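Local coordinates for 27kDa outer membrane protein (Silicibacter pomeroyi, PDB 3GYK) that probably acts as a thiol-disulfide oxidoreductase, its DsbA-like thioredoxin domain carrying a CxxC motif at the start of a helix, at residues V24-F30 with T145-E151; S7-D11 with R55-R59; E43-L47 with V159-Q165; A50-V54 with V168-R172. All blocks are in the same frame, centred on the assembly; numbering follows the deposited sequence. Where two conformers were deposited one is given.

Contact 1. Residues V24-F30 with T145-E151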
loop_
_atom_site.group_PDB
_atom_site.type_symbol
_atom_site.label_atom_id
_atom_site.label_comp_id
_atom_site.label_asym_id
_atom_site.label_seq_id
_atom_site.Cartn_x
_atom_site.Cartn_y
_atom_site.Cartn_z
ATOM N N VAL A 24 11.064 -7.891 -10.124
ATOM C CA VAL A 24 10.338 -8.529 -9.008
ATOM C C VAL A 24 9.302 -7.533 -8.498
ATOM O O VAL A 24 9.644 -6.367 -8.183
ATOM C CB VAL A 24 11.289 -8.935 -7.876
ATOM C CG1 VAL A 24 10.519 -9.436 -6.628
ATOM C CG2 VAL A 24 12.237 -9.990 -8.365
ATOM N N THR A 25 8.044 -7.979 -8.423
ATOM C CA THR A 25 6.980 -7.176 -7.798
ATOM C C THR A 25 6.705 -7.618 -6.369
ATOM O O THR A 25 6.497 -8.819 -6.109
ATOM C CB THR A 25 5.662 -7.252 -8.605
ATOM O OG1 THR A 25 5.886 -6.703 -9.901
ATOM C CG2 THR A 25 4.545 -6.427 -7.936
ATOM N N VAL A 26 6.712 -6.645 -5.459
ATOM C CA VAL A 26 6.299 -6.863 -4.068
ATOM C C VAL A 26 4.963 -6.183 -3.885
ATOM O O VAL A 26 4.841 -4.988 -4.190
ATOM C CB VAL A 26 7.325 -6.277 -3.060
ATOM C CG1 VAL A 26 6.760 -6.324 -1.622
ATOM C CG2 VAL A 26 8.650 -7.017 -3.165
ATOM N N VAL A 27 3.954 -6.921 -3.429
ATOM C CA VAL A 27 2.664 -6.293 -3.143
ATOM C C VAL A 27 2.509 -6.194 -1.632
ATOM O O VAL A 27 2.775 -7.171 -0.943
ATOM C CB VAL A 27 1.499 -7.149 -3.704
ATOM C CG1 VAL A 27 0.170 -6.459 -3.442
ATOM C CG2 VAL A 27 1.697 -7.396 -5.234
ATOM N N GLU A 28 2.071 -5.042 -1.111
ATOM C CA GLU A 28 1.805 -4.947 0.330
ATOM C C GLU A 28 0.332 -4.603 0.525
ATOM O O GLU A 28 -0.199 -3.717 -0.159
ATOM C CB GLU A 28 2.647 -3.829 0.972
ATOM C CG GLU A 28 2.427 -3.784 2.502
ATOM C CD GLU A 28 3.173 -2.661 3.232
ATOM O OE1 GLU A 28 3.958 -1.930 2.596
ATOM O OE2 GLU A 28 2.912 -2.499 4.468
ATOM N N PHE A 29 -0.309 -5.318 1.451
ATOM C CA PHE A 29 -1.681 -5.024 1.886
ATOM C C PHE A 29 -1.529 -4.364 3.256
ATOM O O PHE A 29 -0.893 -4.933 4.162
ATOM C CB PHE A 29 -2.452 -6.334 2.076
ATOM C CG PHE A 29 -2.880 -7.023 0.775
ATOM C CD1 PHE A 29 -4.234 -7.130 0.438
ATOM C CD2 PHE A 29 -1.922 -7.621 -0.074
ATOM C CE1 PHE A 29 -4.647 -7.788 -0.725
ATOM C CE2 PHE A 29 -2.322 -8.294 -1.244
ATOM C CZ PHE A 29 -3.674 -8.365 -1.585
ATOM N N PHE A 30 -2.138 -3.196 3.451
ATOM C CA PHE A 30 -1.883 -2.463 4.697
ATOM C C PHE A 30 -3.073 -1.588 5.120
ATOM O O PHE A 30 -3.999 -1.343 4.326
ATOM C CB PHE A 30 -0.644 -1.549 4.523
ATOM C CG PHE A 30 -0.776 -0.589 3.372
ATOM C CD1 PHE A 30 -1.485 0.593 3.518
ATOM C CD2 PHE A 30 -0.228 -0.905 2.119
ATOM C CE1 PHE A 30 -1.637 1.477 2.448
ATOM C CE2 PHE A 30 -0.399 -0.027 1.029
ATOM C CZ PHE A 30 -1.088 1.163 1.203
ATOM N N THR A 145 -3.285 -7.389 8.388
ATOM C CA THR A 145 -2.204 -6.582 7.798
ATOM C C THR A 145 -1.044 -6.471 8.794
ATOM O O THR A 145 -1.280 -6.577 9.999
ATOM C CB THR A 145 -2.699 -5.152 7.485
ATOM O OG1 THR A 145 -3.223 -4.575 8.689
ATOM C CG2 THR A 145 -3.820 -5.199 6.469
ATOM N N PRO A 146 0.208 -6.297 8.308
ATOM C CA PRO A 146 0.621 -6.296 6.888
ATOM C C PRO A 146 0.690 -7.702 6.323
ATOM O O PRO A 146 0.999 -8.658 7.078
ATOM C CB PRO A 146 2.032 -5.643 6.921
ATOM C CG PRO A 146 2.552 -5.976 8.278
ATOM C CD PRO A 146 1.353 -6.083 9.217
ATOM N N SER A 147 0.339 -7.858 5.042
ATOM C CA SER A 147 0.648 -9.108 4.315
ATOM C C SER A 147 1.302 -8.746 2.982
ATOM O O SER A 147 0.977 -7.725 2.370
ATOM C CB SER A 147 -0.608 -9.945 4.058
ATOM O OG SER A 147 -1.163 -10.482 5.258
ATOM N N PHE A 148 2.223 -9.594 2.534
ATOM C CA PHE A 148 2.984 -9.311 1.322
ATOM C C PHE A 148 2.892 -10.453 0.312
ATOM O O PHE A 148 2.731 -11.621 0.659
ATOM C CB PHE A 148 4.475 -9.103 1.656
ATOM C CG PHE A 148 4.747 -7.910 2.531
ATOM C CD1 PHE A 148 5.013 -6.667 1.971
ATOM C CD2 PHE A 148 4.784 -8.046 3.916
ATOM C CE1 PHE A 148 5.297 -5.537 2.797
ATOM C CE2 PHE A 148 5.047 -6.940 4.743
ATOM C CZ PHE A 148 5.299 -5.671 4.169
ATOM N N VAL A 149 3.043 -10.087 -0.958
ATOM C CA VAL A 149 3.302 -11.056 -2.028
ATOM C C VAL A 149 4.644 -10.642 -2.590
ATOM O O VAL A 149 4.892 -9.445 -2.788
ATOM C CB VAL A 149 2.252 -10.933 -3.183
ATOM C CG1 VAL A 149 2.557 -11.923 -4.314
ATOM C CG2 VAL A 149 0.820 -11.144 -2.659
ATOM N N VAL A 150 5.527 -11.609 -2.825
ATOM C CA VAL A 150 6.806 -11.323 -3.470
ATOM C C VAL A 150 6.881 -12.283 -4.655
ATOM O O VAL A 150 7.231 -13.463 -4.479
ATOM C CB VAL A 150 8.036 -11.534 -2.547
ATOM C CG1 VAL A 150 9.361 -11.162 -3.312
ATOM C CG2 VAL A 150 7.872 -10.714 -1.239
ATOM N N GLU A 151 6.522 -11.775 -5.842
ATOM C CA GLU A 151 6.398 -12.598 -7.070
ATOM C C GLU A 151 5.466 -13.773 -6.766
ATOM O O GLU A 151 4.318 -13.552 -6.440
ATOM C CB GLU A 151 7.748 -13.086 -7.626
ATOM C CG GLU A 151 8.495 -12.127 -8.508
ATOM C CD GLU A 151 7.697 -11.590 -9.698
ATOM O OE1 GLU A 151 7.434 -12.341 -10.651
ATOM O OE2 GLU A 151 7.414 -10.394 -9.706
#

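Contact 2. Residues S7-D11 with R55-R59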
loop_
_atom_site.group_PDB
_atom_site.type_symbol
_atom_site.label_atom_id
_atom_site.label_comp_id
_atom_site.label_asym_id
_atom_site.label_seq_id
_atom_site.Cartn_x
_atom_site.Cartn_y
_atom_site.Cartn_z
ATOM N N SER A 7 -4.129 -9.804 -11.992
ATOM C CA SER A 7 -4.869 -9.113 -10.922
ATOM C C SER A 7 -3.940 -8.553 -9.860
ATOM O O SER A 7 -4.221 -7.497 -9.290
ATOM C CB SER A 7 -5.868 -10.049 -10.245
ATOM O OG SER A 7 -6.666 -10.686 -11.210
ATOM N N LEU A 8 -2.844 -9.260 -9.585
ATOM C CA LEU A 8 -1.953 -8.835 -8.508
ATOM C C LEU A 8 -0.981 -7.761 -8.963
ATOM O O LEU A 8 -0.709 -6.798 -8.236
ATOM C CB LEU A 8 -1.172 -10.006 -7.920
ATOM C CG LEU A 8 -1.999 -10.873 -6.966
ATOM C CD1 LEU A 8 -1.230 -12.132 -6.660
ATOM C CD2 LEU A 8 -2.319 -10.087 -5.690
ATOM N N PHE A 9 -0.435 -7.943 -10.156
ATOM C CA PHE A 9 0.706 -7.125 -10.533
ATOM C C PHE A 9 0.383 -6.093 -11.593
ATOM O O PHE A 9 1.159 -5.131 -11.750
ATOM C CB PHE A 9 1.857 -8.007 -11.027
ATOM C CG PHE A 9 2.333 -9.061 -10.021
ATOM C CD1 PHE A 9 2.316 -8.827 -8.654
ATOM C CD2 PHE A 9 2.852 -10.272 -10.482
ATOM C CE1 PHE A 9 2.767 -9.801 -7.752
ATOM C CE2 PHE A 9 3.314 -11.255 -9.583
ATOM C CZ PHE A 9 3.259 -11.015 -8.224
ATOM N N ASN A 10 -0.727 -6.262 -12.319
ATOM C CA ASN A 10 -1.026 -5.347 -13.434
ATOM C C ASN A 10 -2.365 -4.603 -13.358
ATOM O O ASN A 10 -2.976 -4.271 -14.381
ATOM C CB ASN A 10 -0.905 -6.095 -14.745
ATOM C CG ASN A 10 0.505 -6.617 -14.983
ATOM O OD1 ASN A 10 0.683 -7.778 -15.324
ATOM N ND2 ASN A 10 1.511 -5.752 -14.827
ATOM N N ASP A 11 -2.816 -4.342 -12.143
ATOM C CA ASP A 11 -4.066 -3.609 -11.942
ATOM C C ASP A 11 -3.805 -2.089 -12.025
ATOM O O ASP A 11 -3.068 -1.535 -11.190
ATOM C CB ASP A 11 -4.595 -3.998 -10.541
ATOM C CG ASP A 11 -5.920 -3.332 -10.205
ATOM O OD1 ASP A 11 -6.302 -2.396 -10.931
ATOM O OD2 ASP A 11 -6.537 -3.741 -9.190
ATOM N N ARG A 55 9.708 -3.480 -7.998
ATOM C CA ARG A 55 8.467 -2.801 -8.240
ATOM C C ARG A 55 7.562 -3.048 -7.036
ATOM O O ARG A 55 7.421 -4.193 -6.608
ATOM C CB ARG A 55 7.829 -3.495 -9.416
ATOM C CG ARG A 55 6.598 -2.889 -9.942
ATOM C CD ARG A 55 6.512 -3.531 -11.336
ATOM N NE ARG A 55 5.311 -3.077 -11.983
ATOM C CZ ARG A 55 4.131 -3.652 -11.824
ATOM N NH1 ARG A 55 4.020 -4.748 -11.078
ATOM N NH2 ARG A 55 3.074 -3.133 -12.439
ATOM N N LEU A 56 6.916 -2.003 -6.528
ATOM C CA LEU A 56 6.118 -2.133 -5.298
ATOM C C LEU A 56 4.664 -1.742 -5.546
ATOM O O LEU A 56 4.389 -0.594 -5.908
ATOM C CB LEU A 56 6.712 -1.235 -4.219
ATOM C CG LEU A 56 5.946 -1.115 -2.912
ATOM C CD1 LEU A 56 6.068 -2.426 -2.175
ATOM C CD2 LEU A 56 6.576 -0.011 -2.115
ATOM N N VAL A 57 3.743 -2.695 -5.356
ATOM C CA VAL A 57 2.316 -2.504 -5.679
ATOM C C VAL A 57 1.567 -2.408 -4.344
ATOM O O VAL A 57 1.759 -3.242 -3.447
ATOM C CB VAL A 57 1.745 -3.654 -6.569
ATOM C CG1 VAL A 57 0.187 -3.621 -6.598
ATOM C CG2 VAL A 57 2.307 -3.556 -8.000
ATOM N N TYR A 58 0.698 -1.410 -4.221
ATOM C CA TYR A 58 -0.028 -1.219 -2.964
ATOM C C TYR A 58 -1.492 -1.617 -3.037
ATOM O O TYR A 58 -2.215 -1.207 -3.971
ATOM C CB TYR A 58 0.075 0.245 -2.544
ATOM C CG TYR A 58 1.343 0.610 -1.804
ATOM C CD1 TYR A 58 2.296 -0.349 -1.462
ATOM C CD2 TYR A 58 1.546 1.906 -1.389
ATOM C CE1 TYR A 58 3.440 -0.003 -0.716
ATOM C CE2 TYR A 58 2.681 2.259 -0.659
ATOM C CZ TYR A 58 3.613 1.304 -0.320
ATOM O OH TYR A 58 4.728 1.674 0.395
ATOM N N ARG A 59 -1.936 -2.392 -2.041
ATOM C CA ARG A 59 -3.344 -2.676 -1.848
ATOM C C ARG A 59 -3.768 -2.022 -0.521
ATOM O O ARG A 59 -3.365 -2.462 0.586
ATOM C CB ARG A 59 -3.617 -4.193 -1.739
ATOM C CG ARG A 59 -3.298 -5.043 -3.006
ATOM C CD ARG A 59 -3.888 -4.501 -4.325
ATOM N NE ARG A 59 -5.281 -4.054 -4.247
ATOM C CZ ARG A 59 -6.022 -3.803 -5.323
ATOM N NH1 ARG A 59 -5.498 -4.020 -6.554
ATOM N NH2 ARG A 59 -7.255 -3.289 -5.191
HETATM O O HOH W 1 -3.359 -5.558 -7.433
HETATM O O HOH W 2 -8.417 -2.460 -7.768
#

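Contact 3. Residues E43-L47 with V159-Q165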
loop_
_atom_site.group_PDB
_atom_site.type_symbol
_atom_site.label_atom_id
_atom_site.label_comp_id
_atom_site.label_asym_id
_atom_site.label_seq_id
_atom_site.Cartn_x
_atom_site.Cartn_y
_atom_site.Cartn_z
ATOM N N GLU A 43 11.067 -0.649 6.624
ATOM C CA GLU A 43 11.606 -1.869 6.007
ATOM C C GLU A 43 11.380 -1.856 4.498
ATOM O O GLU A 43 12.315 -2.135 3.729
ATOM C CB GLU A 43 10.952 -3.121 6.614
ATOM C CG GLU A 43 11.039 -3.140 8.151
ATOM C CD GLU A 43 12.455 -2.938 8.684
ATOM O OE1 GLU A 43 13.420 -3.531 8.150
ATOM O OE2 GLU A 43 12.620 -2.173 9.661
ATOM N N VAL A 44 10.171 -1.489 4.104
ATOM C CA VAL A 44 9.805 -1.395 2.672
ATOM C C VAL A 44 10.561 -0.232 2.015
ATOM O O VAL A 44 11.168 -0.409 0.935
ATOM C CB VAL A 44 8.289 -1.263 2.468
ATOM C CG1 VAL A 44 7.937 -1.134 0.972
ATOM C CG2 VAL A 44 7.544 -2.474 3.050
ATOM N N GLN A 45 10.603 0.942 2.671
ATOM C CA GLN A 45 11.425 2.053 2.136
ATOM C C GLN A 45 12.885 1.644 1.984
ATOM O O GLN A 45 13.548 1.990 0.992
ATOM C CB GLN A 45 11.364 3.290 3.039
ATOM C CG GLN A 45 10.047 4.037 3.033
ATOM C CD GLN A 45 10.072 5.285 3.942
ATOM O OE1 GLN A 45 10.805 5.325 4.922
ATOM N NE2 GLN A 45 9.264 6.288 3.622
ATOM N N GLY A 46 13.393 0.913 2.972
ATOM C CA GLY A 46 14.763 0.424 2.936
ATOM C C GLY A 46 15.007 -0.501 1.751
ATOM O O GLY A 46 15.998 -0.350 1.034
ATOM N N LEU A 47 14.099 -1.450 1.555
ATOM C CA LEU A 47 14.180 -2.358 0.410
ATOM C C LEU A 47 14.276 -1.589 -0.918
ATOM O O LEU A 47 15.183 -1.848 -1.694
ATOM C CB LEU A 47 12.972 -3.288 0.380
ATOM C CG LEU A 47 12.890 -4.193 -0.853
ATOM C CD1 LEU A 47 13.947 -5.287 -0.764
ATOM C CD2 LEU A 47 11.491 -4.796 -0.916
ATOM N N VAL A 159 7.639 -8.432 8.037
ATOM C CA VAL A 159 9.009 -8.870 7.736
ATOM C C VAL A 159 9.969 -7.682 7.764
ATOM O O VAL A 159 9.573 -6.559 7.419
ATOM C CB VAL A 159 9.142 -9.592 6.355
ATOM C CG1 VAL A 159 8.843 -11.107 6.512
ATOM C CG2 VAL A 159 8.247 -8.933 5.281
ATOM N N GLU A 160 11.213 -7.951 8.170
ATOM C CA GLU A 160 12.310 -6.979 8.131
ATOM C C GLU A 160 12.720 -6.720 6.689
ATOM O O GLU A 160 12.367 -7.479 5.782
ATOM C CB GLU A 160 13.536 -7.523 8.884
ATOM C CG GLU A 160 13.373 -7.660 10.378
ATOM C CD GLU A 160 14.619 -8.210 11.033
ATOM O OE1 GLU A 160 15.718 -8.071 10.454
ATOM O OE2 GLU A 160 14.499 -8.791 12.125
ATOM N N GLN A 161 13.501 -5.664 6.482
ATOM C CA GLN A 161 14.082 -5.427 5.157
ATOM C C GLN A 161 14.942 -6.590 4.659
ATOM O O GLN A 161 14.820 -6.981 3.498
ATOM C CB GLN A 161 14.912 -4.160 5.152
ATOM C CG GLN A 161 15.626 -3.908 3.806
ATOM C CD GLN A 161 16.565 -2.707 3.884
ATOM O OE1 GLN A 161 16.415 -1.861 4.768
ATOM N NE2 GLN A 161 17.549 -2.636 2.973
ATOM N N SER A 162 15.791 -7.136 5.513
ATOM C CA SER A 162 16.635 -8.269 5.103
ATOM C C SER A 162 15.793 -9.474 4.659
ATOM O O SER A 162 16.184 -10.212 3.774
ATOM C CB SER A 162 17.617 -8.676 6.206
ATOM O OG SER A 162 16.875 -9.122 7.329
ATOM N N GLN A 163 14.617 -9.664 5.269
ATOM C CA GLN A 163 13.756 -10.781 4.884
ATOM C C GLN A 163 13.049 -10.523 3.571
ATOM O O GLN A 163 12.901 -11.429 2.733
ATOM C CB GLN A 163 12.730 -11.065 5.992
ATOM C CG GLN A 163 13.377 -11.537 7.281
ATOM C CD GLN A 163 12.324 -11.714 8.376
ATOM O OE1 GLN A 163 11.725 -10.733 8.847
ATOM N NE2 GLN A 163 12.067 -12.969 8.751
ATOM N N LEU A 164 12.629 -9.280 3.371
ATOM C CA LEU A 164 12.090 -8.865 2.079
ATOM C C LEU A 164 13.169 -9.059 0.989
ATOM O O LEU A 164 12.880 -9.605 -0.078
ATOM C CB LEU A 164 11.620 -7.387 2.108
ATOM C CG LEU A 164 10.288 -7.236 2.873
ATOM C CD1 LEU A 164 10.054 -5.802 3.251
ATOM C CD2 LEU A 164 9.106 -7.759 2.049
ATOM N N GLN A 165 14.394 -8.621 1.269
ATOM C CA GLN A 165 15.467 -8.743 0.279
ATOM C C GLN A 165 15.750 -10.204 -0.046
ATOM O O GLN A 165 15.964 -10.548 -1.214
ATOM C CB GLN A 165 16.742 -8.022 0.741
ATOM C CG GLN A 165 17.846 -7.937 -0.313
ATOM C CD GLN A 165 17.448 -7.006 -1.449
ATOM O OE1 GLN A 165 17.415 -5.787 -1.269
ATOM N NE2 GLN A 165 17.116 -7.575 -2.610
HETATM O O HOH W 3 15.621 -1.347 7.583
#

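Contact 4. Residues A50-V54 with V168-R172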
loop_
_atom_site.group_PDB
_atom_site.type_symbol
_atom_site.label_atom_id
_atom_site.label_comp_id
_atom_site.label_asym_id
_atom_site.label_seq_id
_atom_site.Cartn_x
_atom_site.Cartn_y
_atom_site.Cartn_z
ATOM N N ALA A 50 17.555 0.162 -1.433
ATOM C CA ALA A 50 18.664 -0.757 -1.608
ATOM C C ALA A 50 18.622 -1.456 -2.962
ATOM O O ALA A 50 19.674 -1.768 -3.537
ATOM C CB ALA A 50 18.628 -1.794 -0.499
ATOM N N ASP A 51 17.411 -1.694 -3.456
ATOM C CA ASP A 51 17.187 -2.508 -4.648
ATOM C C ASP A 51 16.378 -1.724 -5.681
ATOM O O ASP A 51 15.147 -1.658 -5.590
ATOM C CB ASP A 51 16.435 -3.802 -4.283
ATOM C CG ASP A 51 16.503 -4.850 -5.398
ATOM O OD1 ASP A 51 16.522 -4.457 -6.593
ATOM O OD2 ASP A 51 16.558 -6.070 -5.077
ATOM N N PRO A 52 17.075 -1.140 -6.673
ATOM C CA PRO A 52 16.411 -0.308 -7.667
ATOM C C PRO A 52 15.663 -1.123 -8.725
ATOM O O PRO A 52 15.167 -0.546 -9.695
ATOM C CB PRO A 52 17.573 0.458 -8.313
ATOM C CG PRO A 52 18.747 -0.442 -8.199
ATOM C CD PRO A 52 18.532 -1.203 -6.882
ATOM N N ASN A 53 15.603 -2.443 -8.555
ATOM C CA ASN A 53 14.936 -3.302 -9.533
ATOM C C ASN A 53 13.697 -3.974 -8.928
ATOM O O ASN A 53 13.251 -5.032 -9.385
ATOM C CB ASN A 53 15.942 -4.324 -10.102
ATOM C CG ASN A 53 15.524 -4.875 -11.464
ATOM O OD1 ASN A 53 14.760 -4.246 -12.207
ATOM N ND2 ASN A 53 16.085 -6.024 -11.825
ATOM N N VAL A 54 13.151 -3.354 -7.879
ATOM C CA VAL A 54 11.935 -3.854 -7.193
ATOM C C VAL A 54 10.795 -2.903 -7.528
ATOM O O VAL A 54 10.917 -1.674 -7.420
ATOM C CB VAL A 54 12.136 -3.923 -5.659
ATOM C CG1 VAL A 54 10.792 -4.121 -4.925
ATOM C CG2 VAL A 54 13.104 -5.081 -5.282
ATOM N N VAL A 168 13.060 -11.357 -2.357
ATOM C CA VAL A 168 13.303 -10.789 -3.677
ATOM C C VAL A 168 14.426 -11.571 -4.373
ATOM O O VAL A 168 14.298 -11.963 -5.550
ATOM C CB VAL A 168 13.661 -9.288 -3.579
ATOM C CG1 VAL A 168 14.294 -8.769 -4.888
ATOM C CG2 VAL A 168 12.414 -8.492 -3.229
ATOM N N ASP A 169 15.540 -11.784 -3.664
ATOM C CA ASP A 169 16.680 -12.497 -4.269
ATOM C C ASP A 169 16.282 -13.912 -4.707
ATOM O O ASP A 169 16.697 -14.394 -5.768
ATOM C CB ASP A 169 17.882 -12.567 -3.305
ATOM C CG ASP A 169 18.492 -11.187 -3.005
ATOM O OD1 ASP A 169 18.219 -10.199 -3.735
ATOM O OD2 ASP A 169 19.252 -11.099 -2.019
ATOM N N ARG A 170 15.484 -14.576 -3.876
ATOM C CA ARG A 170 15.033 -15.955 -4.182
ATOM C C ARG A 170 14.157 -15.986 -5.432
ATOM O O ARG A 170 14.274 -16.890 -6.258
ATOM C CB ARG A 170 14.271 -16.557 -2.989
ATOM C CG ARG A 170 15.204 -17.157 -1.982
ATOM C CD ARG A 170 14.502 -17.596 -0.689
ATOM N NE ARG A 170 15.507 -17.699 0.369
ATOM C CZ ARG A 170 16.341 -18.731 0.520
ATOM N NH1 ARG A 170 16.283 -19.779 -0.302
ATOM N NH2 ARG A 170 17.236 -18.721 1.505
ATOM N N ALA A 171 13.297 -14.979 -5.558
ATOM C CA ALA A 171 12.421 -14.850 -6.715
ATOM C C ALA A 171 13.236 -14.709 -7.984
ATOM O O ALA A 171 12.923 -15.325 -9.009
ATOM C CB ALA A 171 11.442 -13.647 -6.533
ATOM N N ARG A 172 14.316 -13.933 -7.911
ATOM C CA ARG A 172 15.174 -13.750 -9.083
ATOM C C ARG A 172 15.891 -15.035 -9.429
ATOM O O ARG A 172 16.016 -15.375 -10.605
ATOM C CB ARG A 172 16.188 -12.630 -8.862
ATOM C CG ARG A 172 15.523 -11.296 -8.765
ATOM C CD ARG A 172 16.517 -10.154 -8.896
ATOM N NE ARG A 172 15.804 -8.880 -8.831
ATOM C CZ ARG A 172 16.020 -7.946 -7.904
ATOM N NH1 ARG A 172 16.983 -8.108 -6.996
ATOM N NH2 ARG A 172 15.321 -6.821 -7.933
#

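Contact 1. Residues V24-F30 with T145-E151
Ser147 O lies at the edge of the Phe29 ring, near its plane and 3.8 Å from Phe29 CD2, while on the other side of the sheet Glu28 runs alongside the Phe148 ring. These last two point the same way, with carboxylate and ring planes 31° apart. Closest here is Phe148 CE1, 3.4 Å from Glu28 CG, while Val26 CG1 and Val27 O also approach the ring at a slant.

These two antiparallel strands form part of the central sheet of the thioredoxin fold. Strand 24-30 leads toward the CxxC helix, and 147-150 follows cis-Pro146, a hallmark of the superfamily. Beside that proline, Thr145 packs its CG2 on Phe30 CA and also touches Cys34 and Cys37.

Val27 with Val149 and Phe29 with Ser147 are hydrogen-bonded pairs; Val26 with Val150 and Glu28 with Phe148 are non-hydrogen-bonded pairs. The Val27 and Val149 side chains lie side by side, CB to CB 3.9 Å. The Val26, Glu28, Phe148 and Val150 face is covered by helices 35-50 and 161-174. Glu28 turns CG anti to its own nitrogen (chi1 -177°) and stays extended, which lays its methylenes against the aromatic ring.

Beyond strand 147-150 the ladder continues through Glu151, whose N donates to Thr25 O. Its side chain, bent at chi2 and salt-bridged to Arg5 through OE1, folds back to Thr25: Glu151 OE2 receives Thr25 N at 2.8 Å on its anti lone pair, with the N-H pointing almost straight at the oxygen (172°).

Contact 2. Residues S7-D11 with R55-R59
Phe9 and Arg55 make the directly bonded end of this contact, where helix 3-9 ends against strand 54-60 of the thioredoxin-like sheet. The guanidinium comes end-on, with Phe9 O almost in its plane, and spends two nitrogens on that one oxygen: Arg55 NH2 lies 2.9 Å from Phe9 O, nearly in line with the carbonyl bond, and Arg55 NH1 lies 3.0 Å from Phe9 O. An extended chain from CG to NE carries the group this far from the strand. NH1 also bonds Thr25 OG1, a second hold that limits rotation of the guanidinium. Exposed Asn10, beside Arg55, marks the solvent side of this end. Between the two arginines, Val57 CG1 packs 3.7 Å from Leu8 O.

Water mediates much of the other end. Asp11 and Arg59 share a single direct bond, a salt bridge with Arg59 NH1 2.8 Å from Asp11 OD2. The oxygen sits in the guanidinium plane, yet the nitrogen meets the carboxylate from above, 40° out of its plane. One water links Asp11 OD2 to Arg59 NH2; another joins Arg59 NH1 to Ser7 O and Leu8 O. Deeper in, Arg59 NE reaches Ser133 of helix 124-140.

Arg55 thus serves the carboxyl end of the helix directly, and Arg59 through a water. Their positive charge would be expected to suit the partial negative charge of its terminal carbonyls, with the Asp11 carboxylate balancing that of Arg59.

Contact 3. Residues E43-L47 with V159-Q165
A bend at chi2 (-52°) curls the Glu43 carboxylate back toward Gln161, whose own side chain is fully stretched, its CG pointing away from the backbone nitrogen (chi1 176°). The first shape puts Glu43 OE1 2.7 Å from Gln161 N, received on the anti lone pair. The second lays the Gln161 amide along helix 35-50 at Gly46, with Gln161 OE1 3.4 Å from Gly46 CA. A water donates to both Glu43 OE1 and Gln161 OE1, tying the two polar ends together.

Here the two helices that cover one face of the thioredoxin-fold sheet cross at -50°, their local axes 8.8 Å apart. Beneath the polar rim the packing is aliphatic. Leu47 CD2 rests 4.0 Å from Leu164 CB, the two side chains meeting nearly at right angles, and Val44 CG2 touches Leu164 CD1 at 4.2 Å. Leu47 CD1 also reaches the side chain of Gln165, whose NE2 is bonded to Asp51 and Asp169. Val44 and Val159 extend this layer down to Phe148 of the sheet.

Glu160 is the N-cap of helix 161-174, and its N is received by Gln163 OE1 at 2.9 Å. Gln161, the first helical residue after the cap, gives its N-H to Glu43 instead, a carboxylate brought in from another helix. Set against the positive end of the helix dipole, that carboxylate would be expected to favour its charged form.

Contact 4. Residues A50-V54 with V168-R172
An Asx turn within a type I beta turn, Asp51 to Val54, lies in the second linker of the beta-alpha-beta crossover of the thioredoxin fold, between helix 35-50 and strand 54-60. It is here that helix 161-174 meets the loop, through Arg172. The Asx turn is closed by Asp51 OD1, which accepts Asn53 N at 3.0 Å. A chi1 of -165° swings the Asp51 carboxylate out on the far side from its main-chain N, where it also faces the helix.

Arg172 answers from the opposite direction, extended from CG to NE, and its terminal nitrogens each take one carboxylate oxygen. Asp51 OD2 receives Arg172 NH1 at 2.8 Å on its syn lone pair, close to the guanidinium plane. The companion bond is less regular: Arg172 NH2 is 3.0 Å from Asp51 OD1, and the two flat groups are twisted 48° apart. OD1 therefore serves both the turn and the salt bridge, so that the local fold of the loop positions the acceptor for the helix.

Further charges surround the pair. Arg172 NE forms a salt bridge with Asp23. Asp169 OD1 comes to 4.6 Å from Asp51 OD2, and Arg172 may ease repulsion between the two acids. Val54 CG2 packs 3.9 Å from Val168 CG1, joining the loop to the hydrophobic layer over strand 24-30. Above one face of the Arg172 guanidinium, offset toward its rim, sits that same Val168 methyl, CG1.

Overall arrangement
The four contacts illustrate how a thioredoxin-like sheet gathers its surroundings. Contact 1 lies at the heart of the sheet, and contact 2, its centre about 8 Å away, adds the neighbouring strand, with Val26 O 2.8 Å from Val57 N, and the N-terminal helix. Contacts 3 and 4, centres about 10 Å apart, both use helix 161-174, and Leu47 of one packs on Val54 of the other. They cover the sheet from one side: Leu164 CD2 lies 4.2 Å from Phe148 CD1, and Arg172 CG packs 3.6 Å from Val24 CG2. The probable redox site, Cys34 and Cys37, touches contact 1 at Thr145, and Cys37 belongs to the same helix as contact 3.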